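PDB 3DML: thioredoxin-like fold domain-containing protein from Paracoccus denitrificans, which probably catalyses thiol-disulfide exchange in the periplasm, as a thioredoxin-like oxidoreductase connected with chemotrophic sulfur oxidation. Local coordinates for residues A34-A38 and E39-Q43; G94-G97 and E98-W102; P28-L31 and Y32-R35. All coordinates share one frame; numbering follows the deposited sequence.

Contact 1: residues A34-A38 and E39-Q43; sequences ARWDA and EIAPQ
Glu-39 N and Ile-40 N each reach back four residues, to Arg-35 O and to Trp-36 O, in the last i to i+4 bonds of helix 31-39. Trp-36 O then takes a second donor: Ala-41 N lies 3.0 Å from Trp-36 O, and this bond is nearly straight (169°), five residues on. Two amides thus grip one carbonyl as the helix winds out. In the thioredoxin-like fold this helix follows the first strand of the sheet and carries the CxxC pair at its start, so the contact closes the opposite end. The Trp-36 indole extends anti to the backbone N (chi1 -171°), which swings it along the helix so that Ile-40 and Ala-41 of the next turn pack on one face. Ile-40 CB lies 3.6 Å from the centroid of the five-membered ring of Trp-36 in a CH-pi contact, while Ile-40 CG2 lies 3.5 Å from Trp-36 CE2. Farther along the same face, Ala-41 CB comes within 3.7 Å of Trp-36 CZ3. Edge-to-face contacts with Tyr-95 and Phe-101 add to the aromatic packing of this indole. Asp-37 forms a salt bridge to Arg-57, and Glu-39 OE1 is hydrogen-bonded to the hydroxyl of Tyr-95.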
loop_
_atom_site.group_PDB
_atom_site.type_symbol
_atom_site.label_atom_id
_atom_site.label_comp_id
_atom_site.label_asym_id
_atom_site.label_seq_id
_atom_site.Cartn_x
_atom_site.Cartn_y
_atom_site.Cartn_z
ATOM N N ALA A 34 -8.309 1.485 -9.491
ATOM C CA ALA A 34 -8.125 2.315 -10.689
ATOM C C ALA A 34 -8.117 3.808 -10.329
ATOM O O ALA A 34 -7.358 4.602 -10.930
ATOM C CB ALA A 34 -9.208 2.013 -11.702
ATOM N N ARG A 35 -8.955 4.209 -9.366
ATOM C CA ARG A 35 -8.917 5.597 -8.892
ATOM C C ARG A 35 -7.591 5.979 -8.267
ATOM O O ARG A 35 -7.062 7.045 -8.541
ATOM C CB ARG A 35 -10.018 5.893 -7.889
ATOM C CG ARG A 35 -11.385 6.004 -8.512
ATOM C CD ARG A 35 -12.331 6.595 -7.451
ATOM N NE ARG A 35 -13.723 6.501 -7.863
ATOM C CZ ARG A 35 -14.740 6.846 -7.083
ATOM N NH1 ARG A 35 -14.509 7.306 -5.861
ATOM N NH2 ARG A 35 -15.977 6.729 -7.530
ATOM N N TRP A 36 -7.032 5.096 -7.452
ATOM C CA TRP A 36 -5.744 5.377 -6.815
ATOM C C TRP A 36 -4.649 5.458 -7.884
ATOM O O TRP A 36 -3.771 6.338 -7.818
ATOM C CB TRP A 36 -5.380 4.275 -5.823
ATOM C CG TRP A 36 -4.164 4.610 -4.981
ATOM C CD1 TRP A 36 -4.150 5.290 -3.810
ATOM C CD2 TRP A 36 -2.806 4.277 -5.270
ATOM N NE1 TRP A 36 -2.868 5.391 -3.326
ATOM C CE2 TRP A 36 -2.021 4.765 -4.204
ATOM C CE3 TRP A 36 -2.178 3.593 -6.317
ATOM C CZ2 TRP A 36 -0.629 4.600 -4.154
ATOM C CZ3 TRP A 36 -0.771 3.426 -6.264
ATOM C CH2 TRP A 36 -0.026 3.947 -5.194
ATOM N N ASP A 37 -4.696 4.517 -8.833
ATOM C CA ASP A 37 -3.743 4.495 -9.973
ATOM C C ASP A 37 -3.778 5.791 -10.786
ATOM O O ASP A 37 -2.746 6.255 -11.241
ATOM C CB ASP A 37 -3.984 3.299 -10.913
ATOM C CG ASP A 37 -3.618 1.958 -10.292
ATOM O OD1 ASP A 37 -2.829 1.882 -9.323
ATOM O OD2 ASP A 37 -4.145 0.943 -10.785
ATOM N N ALA A 38 -4.955 6.378 -10.964
ATOM C CA ALA A 38 -5.090 7.641 -11.684
ATOM C C ALA A 38 -4.718 8.851 -10.831
ATOM O O ALA A 38 -4.185 9.834 -11.351
ATOM C CB ALA A 38 -6.511 7.811 -12.200
ATOM N N GLU A 39 -5.023 8.801 -9.536
ATOM C CA GLU A 39 -4.956 9.992 -8.701
ATOM C C GLU A 39 -3.664 10.112 -7.919
ATOM O O GLU A 39 -3.048 11.190 -7.891
ATOM C CB GLU A 39 -6.136 10.046 -7.729
ATOM C CG GLU A 39 -7.436 10.295 -8.444
ATOM C CD GLU A 39 -8.678 10.075 -7.607
ATOM O OE1 GLU A 39 -8.614 9.994 -6.346
ATOM O OE2 GLU A 39 -9.751 10.005 -8.250
ATOM N N ILE A 40 -3.274 9.028 -7.252
ATOM C CA ILE A 40 -2.101 9.054 -6.387
ATOM C C ILE A 40 -0.854 8.516 -7.111
ATOM O O ILE A 40 0.228 9.118 -7.021
ATOM C CB ILE A 40 -2.323 8.236 -5.086
ATOM C CG1 ILE A 40 -3.449 8.827 -4.202
ATOM C CG2 ILE A 40 -1.014 8.074 -4.309
ATOM C CD1 ILE A 40 -3.160 10.206 -3.694
ATOM N N ALA A 41 -0.991 7.383 -7.797
ATOM C CA ALA A 41 0.173 6.689 -8.385
ATOM C C ALA A 41 1.148 7.606 -9.171
ATOM O O ALA A 41 2.344 7.512 -8.982
ATOM C CB ALA A 41 -0.263 5.498 -9.258
ATOM N N PRO A 42 0.632 8.482 -10.055
ATOM C CA PRO A 42 1.567 9.349 -10.800
ATOM C C PRO A 42 2.415 10.265 -9.882
ATOM O O PRO A 42 3.616 10.452 -10.134
ATOM C CB PRO A 42 0.640 10.183 -11.700
ATOM C CG PRO A 42 -0.691 9.418 -11.747
ATOM C CD PRO A 42 -0.782 8.744 -10.399
ATOM N N GLN A 43 1.823 10.817 -8.816
ATOM C CA GLN A 43 2.555 11.702 -7.895
ATOM C C GLN A 43 3.448 10.915 -6.956
ATOM O O GLN A 43 4.479 11.404 -6.507
ATOM C CB GLN A 43 1.573 12.475 -6.988
ATOM C CG GLN A 43 0.403 13.056 -7.704
ATOM C CD GLN A 43 -0.574 13.713 -6.747
ATOM O OE1 GLN A 43 -1.581 13.099 -6.330
ATOM N NE2 GLN A 43 -0.287 14.963 -6.387
HETATM O O HOH W 1 -2.580 12.564 -10.262
#

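Contact 2: residues G94-G97 and E98-W102; sequences GYPG and EDFFW
Gly-97 is the N-cap of helix 98-112, and its carbonyl opens that helix by accepting from two amides, Phe-100 N and Phe-101 N. In this thioredoxin-like fold the segment 94-97 is the link between strand 87-93, at one border of the sheet, and the last helix of the chain.

The two hydrogen bonds differ in approach. Phe-101 N stands 3.1 Å from Gly-97 O and comes in almost in line with the carbonyl, at a C=O...N angle of 162°. Phe-100 N, 3.0 Å from Gly-97 O, instead lies well above the carbonyl plane, 53° out of it. Phe-101 N makes the first regular i to i+4 bond of the helix, and Phe-100 N, three residues on from Gly-97, shares the same oxygen.

Apolar packing comes next. Pro-96 CB is over one face of the Phe-100 ring, displaced toward its rim and 4.1 Å above the plane, and Pro-96 CG lies 4.1 Å from Phe-100 CB. Phe-101 behaves differently: its CB meets the edge of the Tyr-95 ring, 4.0 Å from Tyr-95 CE1, whereas its own ring, carried anti to the backbone N (chi1 -179°), runs on into the interior to meet Phe-80 edge-to-face.

The polar end of Tyr-95 is held from outside, its hydroxyl hydrogen-bonded to Glu-39 on helix 31-39. Alongside it Glu-98 points the same way, with the ring and carboxylate planes steeply inclined to each other. The two side chains meet through the aliphatic part of the glutamate, where Glu-98 CG lies 3.3 Å from Tyr-95 OH.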
loop_
_atom_site.group_PDB
_atom_site.type_symbol
_atom_site.label_atom_id
_atom_site.label_comp_id
_atom_site.label_asym_id
_atom_site.label_seq_id
_atom_site.Cartn_x
_atom_site.Cartn_y
_atom_site.Cartn_z
ATOM N N GLY A 94 -8.612 0.316 1.728
ATOM C CA GLY A 94 -9.500 1.193 0.957
ATOM C C GLY A 94 -8.835 2.494 0.511
ATOM O O GLY A 94 -7.692 2.798 0.889
ATOM N N TYR A 95 -9.562 3.243 -0.313
ATOM C CA TYR A 95 -9.089 4.504 -0.854
ATOM C C TYR A 95 -10.257 5.503 -0.923
ATOM O O TYR A 95 -10.875 5.685 -1.975
ATOM C CB TYR A 95 -8.406 4.306 -2.222
ATOM C CG TYR A 95 -8.015 5.629 -2.851
ATOM C CD1 TYR A 95 -7.185 6.525 -2.170
ATOM C CD2 TYR A 95 -8.496 5.992 -4.122
ATOM C CE1 TYR A 95 -6.833 7.772 -2.732
ATOM C CE2 TYR A 95 -8.144 7.232 -4.700
ATOM C CZ TYR A 95 -7.315 8.108 -3.984
ATOM O OH TYR A 95 -6.988 9.328 -4.517
ATOM N N PRO A 96 -10.585 6.125 0.220
ATOM C CA PRO A 96 -11.678 7.117 0.232
ATOM C C PRO A 96 -11.308 8.479 -0.372
ATOM O O PRO A 96 -12.185 9.336 -0.535
ATOM C CB PRO A 96 -12.036 7.260 1.721
ATOM C CG PRO A 96 -11.121 6.339 2.480
ATOM C CD PRO A 96 -10.007 5.912 1.558
ATOM N N GLY A 97 -10.046 8.667 -0.751
ATOM C CA GLY A 97 -9.667 9.832 -1.547
ATOM C C GLY A 97 -8.297 10.309 -1.152
ATOM O O GLY A 97 -7.743 9.831 -0.170
ATOM N N GLU A 98 -7.760 11.276 -1.902
ATOM C CA GLU A 98 -6.376 11.687 -1.736
ATOM C C GLU A 98 -6.104 12.134 -0.333
ATOM O O GLU A 98 -5.087 11.753 0.236
ATOM C CB GLU A 98 -5.992 12.829 -2.696
ATOM C CG GLU A 98 -5.935 12.407 -4.152
ATOM C CD GLU A 98 -5.589 13.550 -5.099
ATOM O OE1 GLU A 98 -5.875 14.723 -4.769
ATOM O OE2 GLU A 98 -5.047 13.268 -6.194
ATOM N N ASP A 99 -7.030 12.929 0.219
ATOM C CA ASP A 99 -6.808 13.570 1.506
ATOM C C ASP A 99 -6.878 12.578 2.656
ATOM O O ASP A 99 -6.537 12.884 3.788
ATOM C CB ASP A 99 -7.836 14.695 1.719
ATOM C CG ASP A 99 -7.613 15.881 0.794
ATOM O OD1 ASP A 99 -6.828 15.737 -0.177
ATOM O OD2 ASP A 99 -8.241 16.956 1.043
ATOM N N PHE A 100 -7.372 11.394 2.371
ATOM C CA PHE A 100 -7.403 10.341 3.379
ATOM C C PHE A 100 -6.112 9.543 3.309
ATOM O O PHE A 100 -5.496 9.254 4.324
ATOM C CB PHE A 100 -8.637 9.489 3.162
ATOM C CG PHE A 100 -9.882 10.210 3.561
ATOM C CD1 PHE A 100 -10.424 10.024 4.831
ATOM C CD2 PHE A 100 -10.446 11.160 2.705
ATOM C CE1 PHE A 100 -11.550 10.737 5.228
ATOM C CE2 PHE A 100 -11.577 11.876 3.085
ATOM C CZ PHE A 100 -12.123 11.667 4.356
ATOM N N PHE A 101 -5.665 9.291 2.097
ATOM C CA PHE A 101 -4.476 8.478 1.855
ATOM C C PHE A 101 -3.229 9.053 2.492
ATOM O O PHE A 101 -2.563 8.383 3.257
ATOM C CB PHE A 101 -4.286 8.244 0.340
ATOM C CG PHE A 101 -3.093 7.384 0.024
ATOM C CD1 PHE A 101 -3.142 5.994 0.209
ATOM C CD2 PHE A 101 -1.902 7.970 -0.376
ATOM C CE1 PHE A 101 -2.008 5.190 -0.083
ATOM C CE2 PHE A 101 -0.776 7.187 -0.664
ATOM C CZ PHE A 101 -0.831 5.806 -0.504
ATOM N N TRP A 102 -2.886 10.300 2.171
ATOM C CA TRP A 102 -1.616 10.850 2.634
ATOM C C TRP A 102 -1.372 10.873 4.151
ATOM O O TRP A 102 -0.328 10.392 4.614
ATOM C CB TRP A 102 -1.368 12.244 2.032
ATOM C CG TRP A 102 -1.255 12.269 0.525
ATOM C CD1 TRP A 102 -2.097 12.886 -0.360
ATOM C CD2 TRP A 102 -0.205 11.688 -0.256
ATOM N NE1 TRP A 102 -1.637 12.707 -1.650
ATOM C CE2 TRP A 102 -0.477 11.980 -1.609
ATOM C CE3 TRP A 102 0.940 10.939 0.062
ATOM C CZ2 TRP A 102 0.353 11.543 -2.651
ATOM C CZ3 TRP A 102 1.758 10.507 -0.967
ATOM C CH2 TRP A 102 1.464 10.812 -2.305
#

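Contact 3: residues P28-L31 and Y32-R35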
loop_
_atom_site.group_PDB
_atom_site.type_symbol
_atom_site.label_atom_id
_atom_site.label_comp_id
_atom_site.label_asym_id
_atom_site.label_seq_id
_atom_site.Cartn_x
_atom_site.Cartn_y
_atom_site.Cartn_z
ATOM N N PRO A 28 -8.759 -7.593 -10.556
ATOM C CA PRO A 28 -9.472 -7.142 -11.745
ATOM C C PRO A 28 -10.809 -6.505 -11.433
ATOM O O PRO A 28 -11.550 -6.966 -10.543
ATOM C CB PRO A 28 -9.672 -8.442 -12.545
ATOM C CG PRO A 28 -8.524 -9.271 -12.160
ATOM C CD PRO A 28 -8.392 -9.017 -10.671
ATOM N N GLY A 29 -11.100 -5.429 -12.159
ATOM C CA GLY A 29 -12.369 -4.735 -12.032
ATOM C C GLY A 29 -12.523 -3.899 -10.775
ATOM O O GLY A 29 -13.627 -3.461 -10.464
ATOM N N CYS A 30 -11.434 -3.685 -10.038
ATOM C CA CYS A 30 -11.510 -2.874 -8.827
ATOM C C CYS A 30 -11.478 -1.376 -9.154
ATOM O O CYS A 30 -10.428 -0.805 -9.476
ATOM C CB CYS A 30 -10.389 -3.240 -7.850
ATOM S SG CYS A 30 -10.566 -2.414 -6.244
ATOM N N LEU A 31 -12.640 -0.745 -9.070
ATOM C CA LEU A 31 -12.754 0.669 -9.393
ATOM C C LEU A 31 -11.885 1.561 -8.501
ATOM O O LEU A 31 -11.259 2.503 -8.984
ATOM C CB LEU A 31 -14.212 1.090 -9.332
ATOM C CG LEU A 31 -14.560 2.497 -9.777
ATOM C CD1 LEU A 31 -15.845 2.401 -10.609
ATOM C CD2 LEU A 31 -14.781 3.396 -8.587
ATOM N N TYR A 32 -11.852 1.276 -7.202
ATOM C CA TYR A 32 -11.052 2.071 -6.269
ATOM C C TYR A 32 -9.537 1.919 -6.454
ATOM O O TYR A 32 -8.826 2.890 -6.266
ATOM C CB TYR A 32 -11.496 1.844 -4.816
ATOM C CG TYR A 32 -12.750 2.643 -4.502
ATOM C CD1 TYR A 32 -14.016 2.096 -4.692
ATOM C CD2 TYR A 32 -12.656 3.964 -4.080
ATOM C CE1 TYR A 32 -15.165 2.842 -4.429
ATOM C CE2 TYR A 32 -13.798 4.717 -3.812
ATOM C CZ TYR A 32 -15.050 4.135 -3.984
ATOM O OH TYR A 32 -16.173 4.899 -3.725
ATOM N N CYS A 33 -9.064 0.729 -6.831
ATOM C CA CYS A 33 -7.672 0.572 -7.336
ATOM C C CYS A 33 -7.403 1.482 -8.522
ATOM O O CYS A 33 -6.387 2.168 -8.567
ATOM C CB CYS A 33 -7.377 -0.868 -7.751
ATOM S SG CYS A 33 -7.333 -1.967 -6.325
ATOM N N ALA A 34 -8.309 1.485 -9.491
ATOM C CA ALA A 34 -8.125 2.315 -10.689
ATOM C C ALA A 34 -8.117 3.808 -10.329
ATOM O O ALA A 34 -7.358 4.602 -10.930
ATOM C CB ALA A 34 -9.208 2.013 -11.702
ATOM N N ARG A 35 -8.955 4.209 -9.366
ATOM C CA ARG A 35 -8.917 5.597 -8.892
ATOM C C ARG A 35 -7.591 5.979 -8.267
ATOM O O ARG A 35 -7.062 7.045 -8.541
ATOM C CB ARG A 35 -10.018 5.893 -7.889
ATOM C CG ARG A 35 -11.385 6.004 -8.512
ATOM C CD ARG A 35 -12.331 6.595 -7.451
ATOM N NE ARG A 35 -13.723 6.501 -7.863
ATOM C CZ ARG A 35 -14.740 6.846 -7.083
ATOM N NH1 ARG A 35 -14.509 7.306 -5.861
ATOM N NH2 ARG A 35 -15.977 6.729 -7.530
#
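With SG anti to the backbone N in Cys-30 (chi1 -173°) and beside it in Cys-33 (chi1 -68°), the two sulfurs turn to face one another, 3.3 Å apart from Cys-30 SG to Cys-33 SG. This is the thioredoxin-type CxxC motif at the start of helix 31-39. The separation is too long for a disulfide, in keeping with the reduced form of the protein; the same pair has been seen joined as a disulfide in another structure of this protein.

Cys-30 is also the N-cap. Its sulfur accepts from Cys-33 N, with 3.5 Å between Cys-33 N and Cys-30 SG and an N-H...S angle of 163°. That nearly straight bond fixes the sulfur against the first turn. Behind the sulfurs the helix starts regularly: Ala-34 N bonds to Cys-30 O at 3.1 Å, and Arg-35 N to Leu-31 O at 2.9 Å. Thr-77 touches Cys-30, and Pro-78 packs against both Cys-33 and Tyr-32.

The two residues between the cysteines, Leu-31 and Tyr-32, lie toward the surface. Leu-31 sends CD2 over one face of the Tyr-32 ring, off toward the rim, 4.2 Å from Tyr-32 CD1. The same methyl also reaches the far end of Arg-35, whose extended chain brings the guanidinium beside it; the guanidinium in turn makes a cation-pi contact with Tyr-32. Leu-31 CD2 lies 3.4 Å from Arg-35 NE.

Contacts 3 and 1 lie in sequence on helix 31-39, with centres about 10 Å apart and Ala-34 and Arg-35 common to both: contact 3 begins the helix at the redox cysteines, contact 1 ends it. Contact 2 comes from the far end of the chain and is joined to both. Its centre is about 11 Å from that of contact 1, where Glu-39 OE1 and Tyr-95 OH, 2.5 Å apart, probably share a hydrogen bond and Trp-36 NE1 packs 3.4 Å from Phe-101 CE1. The centres of contacts 2 and 3 are about 14 Å apart; there Tyr-95 O lies 3.3 Å from Tyr-32 CD2. Tyr-95 therefore touches both ends of the cysteine-bearing helix.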